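Local coordinates for berberine bridge enzyme-like 28 (Arabidopsis thaliana, PDB 5D79), which is an FAD-dependent oxidoreductase of the berberine bridge enzyme-like family that takes part in the plant's adaptation to salt stress, at residues 188-193 / 283-288; 221-226 / 504-509; 472-477 / 522-527. All blocks are in the same frame, centred on the assembly; numbering follows the deposited sequence.

Interaction 1 (188-193 / 283-288); sequences YGTLLR and DLFIRT. With FAD (flavin-adenine dinucleotide), chain E.
Leu284 opens strand 284-288 and meets the other segment through its backbone: its carbonyl O takes a weak, bent hydrogen bond (N-H...O 126°) from NH1 of Arg193, 3.0 Å away. The main grip on that arginine lies elsewhere. Its NE goes to the O of Phe403, NH2 to the O of Val280 and NH1 also to the O of Pro281, which ties a buried cation to a ring of backbone carbonyls.

Phe285 carries most of the packing. With CG anti to the backbone N (chi1 174°), its ring reaches the type I turn from Gly189 to Leu192. Thr190 CA sits squarely over one face, 3.9 Å from the ring centroid, as a CH-pi contact. Leu192 comes to the rim instead, its CD2 lying near the ring plane and 3.6 Å from Phe285 CE1.

Two residues on, Arg287 sets one guanidinium face, off-centre, against Phe285 CZ and brings NH2 to Tyr188, 3.6 Å from CE1. Each group meets the other at its edge, near its plane, with the planes 83° apart; NH2 finds its hydrogen bond at OG1 of Thr401. Tyr188 in turn offers a ring face to N3 of FAD. Its backbone bonds to the pyrimidine ring of the same flavin: Tyr188 N donates to FAD O2 at 3.1 Å, and Tyr188 O receives a weak bond from FAD N3. Here the PCMH-type FAD-binding domain reads the pyrimidine end of the isoalloxazine, with a strand of the seven-stranded antiparallel sheet packed against the turn that follows the flavin-binding Tyr188.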
loop_
_atom_site.group_PDB
_atom_site.type_symbol
_atom_site.label_atom_id
_atom_site.label_comp_id
_atom_site.label_asym_id
_atom_site.label_seq_id
_atom_site.Cartn_x
_atom_site.Cartn_y
_atom_site.Cartn_z
ATOM N N TYR A 188 3.772 4.923 -0.086
ATOM C CA TYR A 188 5.151 5.358 -0.300
ATOM C C TYR A 188 5.794 4.595 -1.465
ATOM O O TYR A 188 5.364 3.492 -1.830
ATOM C CB TYR A 188 5.992 5.195 0.977
ATOM C CG TYR A 188 6.292 3.766 1.410
ATOM C CD1 TYR A 188 7.257 3.000 0.761
ATOM C CD2 TYR A 188 5.634 3.198 2.489
ATOM C CE1 TYR A 188 7.536 1.700 1.154
ATOM C CE2 TYR A 188 5.906 1.893 2.894
ATOM C CZ TYR A 188 6.861 1.149 2.223
ATOM O OH TYR A 188 7.139 -0.142 2.635
ATOM N N GLY A 189 6.828 5.202 -2.034
ATOM C CA GLY A 189 7.588 4.638 -3.137
ATOM C C GLY A 189 8.874 5.443 -3.224
ATOM O O GLY A 189 9.230 6.144 -2.268
ATOM N N THR A 190 9.550 5.395 -4.366
ATOM C CA THR A 190 10.890 5.964 -4.470
ATOM C C THR A 190 11.012 7.499 -4.420
ATOM O O THR A 190 12.124 8.024 -4.510
ATOM C CB THR A 190 11.564 5.497 -5.762
ATOM O OG1 THR A 190 10.804 5.957 -6.879
ATOM C CG2 THR A 190 11.619 3.985 -5.799
ATOM N N LEU A 191 9.900 8.218 -4.273
ATOM C CA LEU A 191 9.948 9.678 -4.203
ATOM C C LEU A 191 9.523 10.215 -2.840
ATOM O O LEU A 191 9.316 11.412 -2.685
ATOM C CB LEU A 191 9.059 10.300 -5.282
ATOM C CG LEU A 191 9.499 10.272 -6.752
ATOM C CD1 LEU A 191 8.335 10.632 -7.686
ATOM C CD2 LEU A 191 10.674 11.208 -6.976
ATOM N N LEU A 192 9.392 9.337 -1.850
ATOM C CA LEU A 192 8.810 9.737 -0.572
ATOM C C LEU A 192 9.673 10.742 0.171
ATOM O O LEU A 192 9.160 11.547 0.938
ATOM C CB LEU A 192 8.563 8.524 0.328
ATOM C CG LEU A 192 9.643 8.033 1.304
ATOM C CD1 LEU A 192 9.008 7.094 2.322
ATOM C CD2 LEU A 192 10.757 7.329 0.565
ATOM N N ARG A 193 10.979 10.704 -0.054
ATOM C CA ARG A 193 11.868 11.597 0.679
ATOM C C ARG A 193 11.834 12.992 0.066
ATOM O O ARG A 193 12.194 13.971 0.691
ATOM C CB ARG A 193 13.298 11.043 0.705
ATOM C CG ARG A 193 13.449 9.687 1.430
ATOM C CD ARG A 193 14.917 9.400 1.756
ATOM N NE ARG A 193 15.466 10.313 2.765
ATOM C CZ ARG A 193 16.283 11.334 2.506
ATOM N NH1 ARG A 193 16.662 11.598 1.263
ATOM N NH2 ARG A 193 16.727 12.098 3.495
ATOM N N ASP A 283 16.832 14.483 -2.676
ATOM C CA ASP A 283 16.954 13.941 -4.031
ATOM C C ASP A 283 17.446 12.483 -4.078
ATOM O O ASP A 283 17.252 11.799 -5.072
ATOM C CB ASP A 283 17.893 14.829 -4.866
ATOM C CG ASP A 283 17.265 16.166 -5.243
ATOM O OD1 ASP A 283 16.024 16.225 -5.369
ATOM O OD2 ASP A 283 18.013 17.155 -5.417
ATOM N N LEU A 284 18.060 12.018 -2.993
ATOM C CA LEU A 284 18.644 10.680 -2.935
ATOM C C LEU A 284 17.823 9.675 -2.119
ATOM O O LEU A 284 17.629 9.836 -0.918
ATOM C CB LEU A 284 20.071 10.743 -2.366
ATOM C CG LEU A 284 20.845 9.421 -2.286
ATOM C CD1 LEU A 284 20.837 8.721 -3.637
ATOM C CD2 LEU A 284 22.282 9.661 -1.835
ATOM N N PHE A 285 17.379 8.626 -2.800
ATOM C CA PHE A 285 16.638 7.524 -2.209
ATOM C C PHE A 285 17.506 6.283 -2.209
ATOM O O PHE A 285 17.899 5.828 -3.272
ATOM C CB PHE A 285 15.349 7.263 -3.001
ATOM C CG PHE A 285 14.575 6.050 -2.542
ATOM C CD1 PHE A 285 13.692 6.133 -1.479
ATOM C CD2 PHE A 285 14.726 4.825 -3.184
ATOM C CE1 PHE A 285 12.978 5.015 -1.061
ATOM C CE2 PHE A 285 14.010 3.708 -2.770
ATOM C CZ PHE A 285 13.136 3.807 -1.711
ATOM N N ILE A 286 17.806 5.741 -1.031
ATOM C CA ILE A 286 18.613 4.525 -0.929
ATOM C C ILE A 286 17.936 3.436 -0.083
ATOM O O ILE A 286 17.858 3.533 1.146
ATOM C CB ILE A 286 20.015 4.802 -0.317
ATOM C CG1 ILE A 286 20.477 6.229 -0.573
ATOM C CG2 ILE A 286 21.055 3.810 -0.840
ATOM C CD1 ILE A 286 21.705 6.552 0.207
ATOM N N ARG A 287 17.483 2.389 -0.755
ATOM C CA ARG A 287 16.826 1.248 -0.120
ATOM C C ARG A 287 17.767 0.036 0.038
ATOM O O ARG A 287 18.647 -0.206 -0.786
ATOM C CB ARG A 287 15.577 0.862 -0.930
ATOM C CG ARG A 287 15.128 -0.601 -0.788
ATOM C CD ARG A 287 13.741 -0.859 -1.389
ATOM N NE ARG A 287 12.704 -0.065 -0.722
ATOM C CZ ARG A 287 11.457 0.054 -1.168
ATOM N NH1 ARG A 287 11.092 -0.575 -2.284
ATOM N NH2 ARG A 287 10.578 0.800 -0.515
ATOM N N THR A 288 17.584 -0.711 1.120
ATOM C CA THR A 288 18.334 -1.926 1.363
ATOM C C THR A 288 17.360 -3.096 1.421
ATOM O O THR A 288 16.399 -3.086 2.194
ATOM C CB THR A 288 19.147 -1.843 2.683
ATOM O OG1 THR A 288 20.134 -0.799 2.592
ATOM C CG2 THR A 288 19.837 -3.165 2.987
HETATM P PA FAD E . -7.699 -3.309 -2.349
HETATM O O1A FAD E . -7.711 -4.691 -1.747
HETATM O O2A FAD E . -8.614 -3.181 -3.545
HETATM O O5B FAD E . -8.049 -2.220 -1.207
HETATM C C5B FAD E . -7.428 -2.267 0.071
HETATM C C4B FAD E . -8.254 -1.561 1.155
HETATM O O4B FAD E . -8.666 -0.293 0.678
HETATM C C3B FAD E . -9.507 -2.352 1.500
HETATM O O3B FAD E . -9.815 -2.247 2.874
HETATM C C2B FAD E . -10.573 -1.687 0.647
HETATM O O2B FAD E . -11.868 -1.804 1.207
HETATM C C1B FAD E . -10.076 -0.249 0.540
HETATM N N9A FAD E . -10.454 0.440 -0.713
HETATM C C8A FAD E . -10.051 0.173 -2.003
HETATM N N7A FAD E . -10.637 1.076 -2.831
HETATM C C5A FAD E . -11.405 1.913 -2.095
HETATM C C6A FAD E . -12.216 3.003 -2.414
HETATM N N6A FAD E . -12.165 3.560 -3.618
HETATM N N1A FAD E . -12.888 3.672 -1.410
HETATM C C2A FAD E . -12.752 3.271 -0.100
HETATM N N3A FAD E . -11.951 2.189 0.209
HETATM C C4A FAD E . -11.289 1.523 -0.765
HETATM N N1 FAD E . 2.194 -0.151 -0.417
HETATM C C2 FAD E . 3.144 0.851 -0.317
HETATM O O2 FAD E . 2.819 1.990 0.039
HETATM N N3 FAD E . 4.466 0.572 -0.642
HETATM C C4 FAD E . 4.852 -0.692 -1.060
HETATM O O4 FAD E . 6.007 -0.872 -1.448
HETATM C C4X FAD E . 3.887 -1.693 -1.179
HETATM N N5 FAD E . 4.205 -2.929 -1.720
HETATM C C5X FAD E . 3.186 -3.785 -2.112
HETATM C C6 FAD E . 3.448 -4.918 -2.880
HETATM C C7 FAD E . 2.412 -5.774 -3.260
HETATM C C7M FAD E . 2.708 -6.996 -4.076
HETATM C C8 FAD E . 1.094 -5.474 -2.912
HETATM C C8M FAD E . -0.035 -6.389 -3.286
HETATM C C9 FAD E . 0.832 -4.345 -2.143
HETATM C C9A FAD E . 1.876 -3.529 -1.700
HETATM N N10 FAD E . 1.626 -2.421 -0.904
HETATM C C10 FAD E . 2.551 -1.397 -0.882
HETATM C "C1'" FAD E . 0.338 -2.305 -0.147
HETATM C "C2'" FAD E . -0.760 -1.599 -0.920
HETATM O "O2'" FAD E . -0.401 -0.246 -1.101
HETATM C "C3'" FAD E . -2.047 -1.732 -0.115
HETATM O "O3'" FAD E . -2.411 -3.095 -0.080
HETATM C "C4'" FAD E . -3.194 -0.977 -0.743
HETATM O "O4'" FAD E . -4.158 -0.681 0.234
HETATM C "C5'" FAD E . -3.872 -1.860 -1.767
HETATM O "O5'" FAD E . -4.699 -1.058 -2.578
HETATM P P FAD E . -5.594 -1.800 -3.681
HETATM O O1P FAD E . -6.612 -0.843 -4.243
HETATM O O2P FAD E . -4.732 -2.383 -4.773
HETATM O O3P FAD E . -6.175 -3.001 -2.774
#

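Interaction 2 (221-226 / 504-509); sequences GEDYFW and FERLVR
Arg506 reaches out from helix 504-509 and spends its guanidinium on two residues of helix 222-226, Asp223 and Trp226. Extended from CG to NE, with CG anti to the backbone N (chi1 -177°), it runs straight across the gap between helices whose axes come within 10.2 Å and cross at -121°. The contact joins the PCMH-type FAD-binding region to the berberine-like C-terminal region, away from the cofactor.

NE and NH2 both donate to a single oxygen, Asp223 OD1, in a side-on salt bridge. OD1 lies in the guanidinium plane, while the carboxylate as a whole is turned 61° to it. This grip describes one of two Asp223 conformers, so that angle and both lengths, 2.9 Å from NE to Asp223 OD1 and shorter still from NH2, are doubtful. The guanidinium lies flat on the Trp226 indole, with Arg506 CZ 3.8 Å from the centroid of the five-membered ring, and the aliphatic part follows: Arg506 CD sits 3.5 Å from the centroid of the six-membered ring, a CH-pi contact.

NH1 of Arg506 comes within 3.4 Å of Trp226 NE1, but both are donors and no bond links them. The indole N-H is satisfied by the backbone O of Tyr413. Next to Arg506 in sequence, Leu507 crosses the indole at about a right angle, CD2 3.6 Å from Trp226 CZ3. Nearby charges have their own partners: Glu222 OE1 pairs with Arg217, and Glu505 shares its carboxylate between Arg509 and the hydroxyl of Tyr489.

Asp223 lies in the first turn of its helix, where the helix N-terminus would be expected to favour its negative charge. One arginine thus uses its N-H edge for charge and its face for pi electrons.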
loop_
_atom_site.group_PDB
_atom_site.type_symbol
_atom_site.label_atom_id
_atom_site.label_comp_id
_atom_site.label_asym_id
_atom_site.label_seq_id
_atom_site.Cartn_x
_atom_site.Cartn_y
_atom_site.Cartn_z
ATOM N N GLY A 221 -16.007 18.494 3.421
ATOM C CA GLY A 221 -15.394 19.127 4.578
ATOM C C GLY A 221 -13.953 18.703 4.804
ATOM O O GLY A 221 -13.532 17.654 4.318
ATOM N N GLU A 222 -13.194 19.513 5.545
ATOM C CA GLU A 222 -11.760 19.284 5.708
ATOM C C GLU A 222 -11.468 18.044 6.536
ATOM O O GLU A 222 -10.496 17.350 6.271
ATOM C CB GLU A 222 -11.080 20.505 6.335
ATOM C CG GLU A 222 -10.921 21.671 5.372
ATOM C CD GLU A 222 -10.105 21.310 4.143
ATOM O OE1 GLU A 222 -8.887 21.099 4.289
ATOM O OE2 GLU A 222 -10.680 21.229 3.032
ATOM N N ASP A 223 -12.309 17.770 7.534
ATOM C CA ASP A 223 -12.160 16.583 8.377
ATOM C C ASP A 223 -12.300 15.313 7.529
ATOM O O ASP A 223 -11.504 14.375 7.634
ATOM C CB ASP A 223 -13.198 16.584 9.516
ATOM C CG ASP A 223 -12.620 17.041 10.857
ATOM O OD1 ASP A 223 -11.382 17.132 10.979
ATOM O OD2 ASP A 223 -13.411 17.295 11.797
ATOM N N TYR A 224 -13.328 15.289 6.689
ATOM C CA TYR A 224 -13.550 14.156 5.811
ATOM C C TYR A 224 -12.367 14.018 4.849
ATOM O O TYR A 224 -11.811 12.923 4.685
ATOM C CB TYR A 224 -14.871 14.337 5.052
ATOM C CG TYR A 224 -15.609 13.061 4.666
ATOM C CD1 TYR A 224 -14.929 11.865 4.392
ATOM C CD2 TYR A 224 -16.997 13.063 4.562
ATOM C CE1 TYR A 224 -15.624 10.718 4.034
ATOM C CE2 TYR A 224 -17.693 11.930 4.206
ATOM C CZ TYR A 224 -17.011 10.762 3.939
ATOM O OH TYR A 224 -17.753 9.654 3.590
ATOM N N PHE A 225 -11.985 15.136 4.226
ATOM C CA PHE A 225 -10.880 15.167 3.261
ATOM C C PHE A 225 -9.559 14.703 3.873
ATOM O O PHE A 225 -8.683 14.158 3.202
ATOM C CB PHE A 225 -10.710 16.575 2.685
ATOM C CG PHE A 225 -9.723 16.641 1.550
ATOM C CD1 PHE A 225 -10.014 16.047 0.329
ATOM C CD2 PHE A 225 -8.502 17.277 1.707
ATOM C CE1 PHE A 225 -9.101 16.086 -0.713
ATOM C CE2 PHE A 225 -7.589 17.321 0.672
ATOM C CZ PHE A 225 -7.886 16.725 -0.541
ATOM N N TRP A 226 -9.420 14.926 5.165
ATOM C CA TRP A 226 -8.215 14.538 5.867
ATOM C C TRP A 226 -8.224 13.023 6.076
ATOM O O TRP A 226 -7.258 12.331 5.738
ATOM C CB TRP A 226 -8.130 15.322 7.187
ATOM C CG TRP A 226 -7.029 14.958 8.125
ATOM C CD1 TRP A 226 -5.774 15.489 8.163
ATOM C CD2 TRP A 226 -7.102 14.015 9.200
ATOM N NE1 TRP A 226 -5.051 14.915 9.179
ATOM C CE2 TRP A 226 -5.847 14.008 9.832
ATOM C CE3 TRP A 226 -8.101 13.165 9.679
ATOM C CZ2 TRP A 226 -5.570 13.184 10.923
ATOM C CZ3 TRP A 226 -7.826 12.355 10.757
ATOM C CH2 TRP A 226 -6.576 12.368 11.368
ATOM N N PHE A 504 -5.247 8.806 15.892
ATOM C CA PHE A 504 -6.382 7.896 16.037
ATOM C C PHE A 504 -7.657 8.582 16.559
ATOM O O PHE A 504 -8.748 8.315 16.056
ATOM C CB PHE A 504 -6.017 6.727 16.954
ATOM C CG PHE A 504 -7.170 5.788 17.230
ATOM C CD1 PHE A 504 -7.645 4.935 16.231
ATOM C CD2 PHE A 504 -7.774 5.751 18.485
ATOM C CE1 PHE A 504 -8.699 4.068 16.481
ATOM C CE2 PHE A 504 -8.826 4.892 18.741
ATOM C CZ PHE A 504 -9.293 4.046 17.735
ATOM N N GLU A 505 -7.517 9.471 17.543
ATOM C CA GLU A 505 -8.686 10.122 18.138
ATOM C C GLU A 505 -9.418 10.989 17.123
ATOM O O GLU A 505 -10.642 10.926 17.037
ATOM C CB GLU A 505 -8.290 10.949 19.358
ATOM C CG GLU A 505 -7.858 10.092 20.543
ATOM C CD GLU A 505 -8.926 9.090 21.024
ATOM O OE1 GLU A 505 -10.145 9.377 20.922
ATOM O OE2 GLU A 505 -8.525 8.008 21.512
ATOM N N ARG A 506 -8.680 11.772 16.337
ATOM C CA ARG A 506 -9.315 12.584 15.295
ATOM C C ARG A 506 -10.086 11.729 14.281
ATOM O O ARG A 506 -11.236 12.035 13.956
ATOM C CB ARG A 506 -8.291 13.451 14.558
ATOM C CG ARG A 506 -8.957 14.342 13.519
ATOM C CD ARG A 506 -8.017 15.307 12.815
ATOM N NE ARG A 506 -8.778 16.160 11.902
ATOM C CZ ARG A 506 -8.247 17.010 11.031
ATOM N NH1 ARG A 506 -6.936 17.143 10.940
ATOM N NH2 ARG A 506 -9.038 17.726 10.247
ATOM N N LEU A 507 -9.449 10.664 13.792
ATOM C CA LEU A 507 -10.077 9.739 12.854
ATOM C C LEU A 507 -11.425 9.241 13.389
ATOM O O LEU A 507 -12.408 9.166 12.645
ATOM C CB LEU A 507 -9.148 8.555 12.571
ATOM C CG LEU A 507 -7.982 8.837 11.631
ATOM C CD1 LEU A 507 -6.883 7.812 11.820
ATOM C CD2 LEU A 507 -8.473 8.862 10.189
ATOM N N VAL A 508 -11.453 8.916 14.685
ATOM C CA VAL A 508 -12.665 8.454 15.371
ATOM C C VAL A 508 -13.720 9.557 15.439
ATOM O O VAL A 508 -14.911 9.297 15.256
ATOM C CB VAL A 508 -12.338 7.944 16.800
ATOM C CG1 VAL A 508 -13.547 8.034 17.715
ATOM C CG2 VAL A 508 -11.829 6.513 16.746
ATOM N N ARG A 509 -13.280 10.789 15.680
ATOM C CA ARG A 509 -14.197 11.922 15.654
ATOM C C ARG A 509 -14.771 12.093 14.245
ATOM O O ARG A 509 -15.991 12.181 14.064
ATOM C CB ARG A 509 -13.502 13.210 16.113
ATOM C CG ARG A 509 -12.937 13.167 17.537
ATOM C CD ARG A 509 -13.932 12.635 18.562
ATOM N NE ARG A 509 -13.524 12.939 19.939
ATOM C CZ ARG A 509 -12.796 12.135 20.709
ATOM N NH1 ARG A 509 -12.383 10.960 20.248
ATOM N NH2 ARG A 509 -12.480 12.507 21.941
#

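Interaction 3 (472-477 / 522-527). With FAD (flavin-adenine dinucleotide), chain E.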
loop_
_atom_site.group_PDB
_atom_site.type_symbol
_atom_site.label_atom_id
_atom_site.label_comp_id
_atom_site.label_asym_id
_atom_site.label_seq_id
_atom_site.Cartn_x
_atom_site.Cartn_y
_atom_site.Cartn_z
ATOM N N ASN A 472 -1.353 0.318 5.134
ATOM C CA ASN A 472 -1.363 -0.294 3.808
ATOM C C ASN A 472 -0.773 -1.705 3.835
ATOM O O ASN A 472 -0.942 -2.470 2.893
ATOM C CB ASN A 472 -0.615 0.579 2.792
ATOM C CG ASN A 472 -1.542 1.524 2.041
ATOM O OD1 ASN A 472 -2.752 1.315 1.989
ATOM N ND2 ASN A 472 -0.976 2.556 1.448
ATOM N N PHE A 473 -0.088 -2.053 4.920
ATOM C CA PHE A 473 0.285 -3.449 5.161
ATOM C C PHE A 473 -0.632 -4.026 6.254
ATOM O O PHE A 473 -0.186 -4.262 7.374
ATOM C CB PHE A 473 1.766 -3.583 5.576
ATOM C CG PHE A 473 2.763 -3.113 4.528
ATOM C CD1 PHE A 473 2.502 -3.252 3.168
ATOM C CD2 PHE A 473 3.969 -2.526 4.910
ATOM C CE1 PHE A 473 3.426 -2.816 2.206
ATOM C CE2 PHE A 473 4.891 -2.082 3.960
ATOM C CZ PHE A 473 4.619 -2.229 2.607
ATOM N N LYS A 474 -1.911 -4.230 5.940
ATOM C CA LYS A 474 -2.880 -4.699 6.938
ATOM C C LYS A 474 -2.460 -6.022 7.597
ATOM O O LYS A 474 -2.059 -6.972 6.917
ATOM C CB LYS A 474 -4.278 -4.854 6.318
ATOM C CG LYS A 474 -5.252 -3.723 6.637
ATOM C CD LYS A 474 -6.670 -4.125 6.271
ATOM C CE LYS A 474 -7.499 -2.935 5.783
ATOM N NZ LYS A 474 -8.772 -3.388 5.135
ATOM N N ASP A 475 -2.553 -6.067 8.926
ATOM C CA ASP A 475 -2.117 -7.223 9.695
ATOM C C ASP A 475 -3.109 -7.536 10.833
ATOM O O ASP A 475 -3.145 -6.866 11.866
ATOM C CB ASP A 475 -0.699 -6.975 10.232
ATOM C CG ASP A 475 -0.091 -8.200 10.905
ATOM O OD1 ASP A 475 -0.638 -9.328 10.773
ATOM O OD2 ASP A 475 0.952 -8.016 11.570
ATOM N N MET A 476 -3.923 -8.563 10.619
ATOM C CA MET A 476 -4.898 -9.006 11.613
ATOM C C MET A 476 -4.246 -9.459 12.907
ATOM O O MET A 476 -4.899 -9.516 13.950
ATOM C CB MET A 476 -5.735 -10.149 11.047
ATOM C CG MET A 476 -6.440 -9.783 9.781
ATOM S SD MET A 476 -7.761 -8.665 10.196
ATOM C CE MET A 476 -9.093 -9.865 10.269
ATOM N N ASP A 477 -2.961 -9.798 12.821
ATOM C CA ASP A 477 -2.197 -10.267 13.972
ATOM C C ASP A 477 -1.947 -9.159 14.993
ATOM O O ASP A 477 -1.602 -9.448 16.138
ATOM C CB ASP A 477 -0.862 -10.876 13.527
ATOM C CG ASP A 477 -1.032 -12.221 12.833
ATOM O OD1 ASP A 477 -2.154 -12.787 12.880
ATOM O OD2 ASP A 477 -0.039 -12.717 12.255
ATOM N N ASP A 522 -14.956 -2.944 8.607
ATOM C CA ASP A 522 -14.359 -4.266 8.420
ATOM C C ASP A 522 -13.784 -4.741 9.752
ATOM O O ASP A 522 -14.147 -4.223 10.815
ATOM C CB ASP A 522 -13.285 -4.269 7.313
ATOM C CG ASP A 522 -12.290 -3.123 7.424
ATOM O OD1 ASP A 522 -11.898 -2.736 8.534
ATOM O OD2 ASP A 522 -11.869 -2.612 6.374
ATOM N N GLU A 523 -12.876 -5.708 9.699
ATOM C CA GLU A 523 -12.345 -6.315 10.917
ATOM C C GLU A 523 -11.352 -5.432 11.711
ATOM O O GLU A 523 -11.012 -5.754 12.855
ATOM C CB GLU A 523 -11.690 -7.651 10.560
ATOM C CG GLU A 523 -12.678 -8.766 10.166
ATOM C CD GLU A 523 -13.311 -8.579 8.787
ATOM O OE1 GLU A 523 -12.750 -7.822 7.963
ATOM O OE2 GLU A 523 -14.370 -9.197 8.534
ATOM N N GLN A 524 -10.903 -4.328 11.110
ATOM C CA GLN A 524 -9.975 -3.395 11.758
ATOM C C GLN A 524 -10.367 -1.911 11.567
ATOM O O GLN A 524 -9.559 -1.002 11.799
ATOM C CB GLN A 524 -8.552 -3.614 11.231
ATOM C CG GLN A 524 -7.757 -4.693 11.940
ATOM C CD GLN A 524 -6.283 -4.690 11.544
ATOM O OE1 GLN A 524 -5.909 -4.137 10.505
ATOM N NE2 GLN A 524 -5.438 -5.301 12.374
ATOM N N SER A 525 -11.603 -1.661 11.152
ATOM C CA SER A 525 -12.020 -0.297 10.832
ATOM C C SER A 525 -12.010 0.630 12.062
ATOM O O SER A 525 -12.036 0.172 13.215
ATOM C CB SER A 525 -13.411 -0.306 10.177
ATOM O OG SER A 525 -14.381 -0.872 11.037
ATOM N N ILE A 526 -11.947 1.933 11.796
ATOM C CA ILE A 526 -11.969 2.953 12.834
ATOM C C ILE A 526 -13.322 2.914 13.529
ATOM O O ILE A 526 -14.355 2.920 12.853
ATOM C CB ILE A 526 -11.717 4.360 12.238
ATOM C CG1 ILE A 526 -10.353 4.429 11.533
ATOM C CG2 ILE A 526 -11.852 5.448 13.299
ATOM C CD1 ILE A 526 -9.158 4.256 12.449
ATOM N N PRO A 527 -13.330 2.859 14.880
ATOM C CA PRO A 527 -14.589 2.771 15.627
ATOM C C PRO A 527 -15.267 4.122 15.864
ATOM O O PRO A 527 -14.648 5.189 15.782
ATOM C CB PRO A 527 -14.149 2.160 16.955
ATOM C CG PRO A 527 -12.793 2.752 17.165
ATOM C CD PRO A 527 -12.165 2.776 15.781
HETATM P PA FAD E . -7.699 -3.309 -2.349
HETATM O O1A FAD E . -7.711 -4.691 -1.747
HETATM O O2A FAD E . -8.614 -3.181 -3.545
HETATM O O5B FAD E . -8.049 -2.220 -1.207
HETATM C C5B FAD E . -7.428 -2.267 0.071
HETATM C C4B FAD E . -8.254 -1.561 1.155
HETATM O O4B FAD E . -8.666 -0.293 0.678
HETATM C C3B FAD E . -9.507 -2.352 1.500
HETATM O O3B FAD E . -9.815 -2.247 2.874
HETATM C C2B FAD E . -10.573 -1.687 0.647
HETATM O O2B FAD E . -11.868 -1.804 1.207
HETATM C C1B FAD E . -10.076 -0.249 0.540
HETATM N N9A FAD E . -10.454 0.440 -0.713
HETATM C C8A FAD E . -10.051 0.173 -2.003
HETATM N N7A FAD E . -10.637 1.076 -2.831
HETATM C C5A FAD E . -11.405 1.913 -2.095
HETATM C C6A FAD E . -12.216 3.003 -2.414
HETATM N N6A FAD E . -12.165 3.560 -3.618
HETATM N N1A FAD E . -12.888 3.672 -1.410
HETATM C C2A FAD E . -12.752 3.271 -0.100
HETATM N N3A FAD E . -11.951 2.189 0.209
HETATM C C4A FAD E . -11.289 1.523 -0.765
HETATM N N1 FAD E . 2.194 -0.151 -0.417
HETATM C C2 FAD E . 3.144 0.851 -0.317
HETATM O O2 FAD E . 2.819 1.990 0.039
HETATM N N3 FAD E . 4.466 0.572 -0.642
HETATM C C4 FAD E . 4.852 -0.692 -1.060
HETATM O O4 FAD E . 6.007 -0.872 -1.448
HETATM C C4X FAD E . 3.887 -1.693 -1.179
HETATM N N5 FAD E . 4.205 -2.929 -1.720
HETATM C C5X FAD E . 3.186 -3.785 -2.112
HETATM C C6 FAD E . 3.448 -4.918 -2.880
HETATM C C7 FAD E . 2.412 -5.774 -3.260
HETATM C C7M FAD E . 2.708 -6.996 -4.076
HETATM C C8 FAD E . 1.094 -5.474 -2.912
HETATM C C8M FAD E . -0.035 -6.389 -3.286
HETATM C C9 FAD E . 0.832 -4.345 -2.143
HETATM C C9A FAD E . 1.876 -3.529 -1.700
HETATM N N10 FAD E . 1.626 -2.421 -0.904
HETATM C C10 FAD E . 2.551 -1.397 -0.882
HETATM C "C1'" FAD E . 0.338 -2.305 -0.147
HETATM C "C2'" FAD E . -0.760 -1.599 -0.920
HETATM O "O2'" FAD E . -0.401 -0.246 -1.101
HETATM C "C3'" FAD E . -2.047 -1.732 -0.115
HETATM O "O3'" FAD E . -2.411 -3.095 -0.080
HETATM C "C4'" FAD E . -3.194 -0.977 -0.743
HETATM O "O4'" FAD E . -4.158 -0.681 0.234
HETATM C "C5'" FAD E . -3.872 -1.860 -1.767
HETATM O "O5'" FAD E . -4.699 -1.058 -2.578
HETATM P P FAD E . -5.594 -1.800 -3.681
HETATM O O1P FAD E . -6.612 -0.843 -4.243
HETATM O O2P FAD E . -4.732 -2.383 -4.773
HETATM O O3P FAD E . -6.175 -3.001 -2.774
#
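Gln524 reaches across to the backbone of Asp475, where NE2 donates to the carbonyl O at 2.8 Å, coming from above the carbonyl plane. The amide is pinned at both ends, since NE2 also meets the O of Gly479 and OE1 the hydroxyl of Tyr499. A leucine here would probably leave the carbonyls of Asp475 and Gly479 and the hydroxyl of Tyr499 without these mates.

The other firm point is the tip of Lys474. NZ donates to FAD O3B at 2.7 Å, whereas the salt bridge from Lys474 NZ to Asp522 OD2 is long and weak at 3.4 Å. OD2 is held chiefly by Ser234, and OD1 closes an Asx turn onto Gln524 N, consistent with holding the carboxylate turned toward the lysine.

The more exposed side is purely apolar: Met476, its chain bent (chi2 -72°), lays CE obliquely against Glu523, locally close at 3.4 Å from CB. The glutamate's carboxylate turns to Arg105 and Tyr121 N. Asn472, whose OD1 accepts from the ribityl O4', Phe473, with CE1 3.5 Å from FAD C10, and Lys474 line the FAD pocket, with 522-527 of the berberine-like C-terminal region packed behind the lysine.

Interactions 1 and 3 are buried and both touch FAD, one at the pyrimidine end of the flavin, the other along the ribityl chain, adenosine ribose and, through Phe473, the flavin ring; they meet where Tyr188 OH packs on Phe473 CE2. Interaction 2 is partly exposed and lies away from the cofactor, yet its helix 504-509 backs directly onto 522-527, with Val508 against Ile526 and Pro527. Chemistry follows place: the first contact relies on an aromatic ring over a turn, the second on a charged stack between helices, the third on an amide bond between loops and an ammonium bond to the cofactor. Interaction 2 ties the C-terminal region to the FAD-binding domain, interaction 3 to the cofactor.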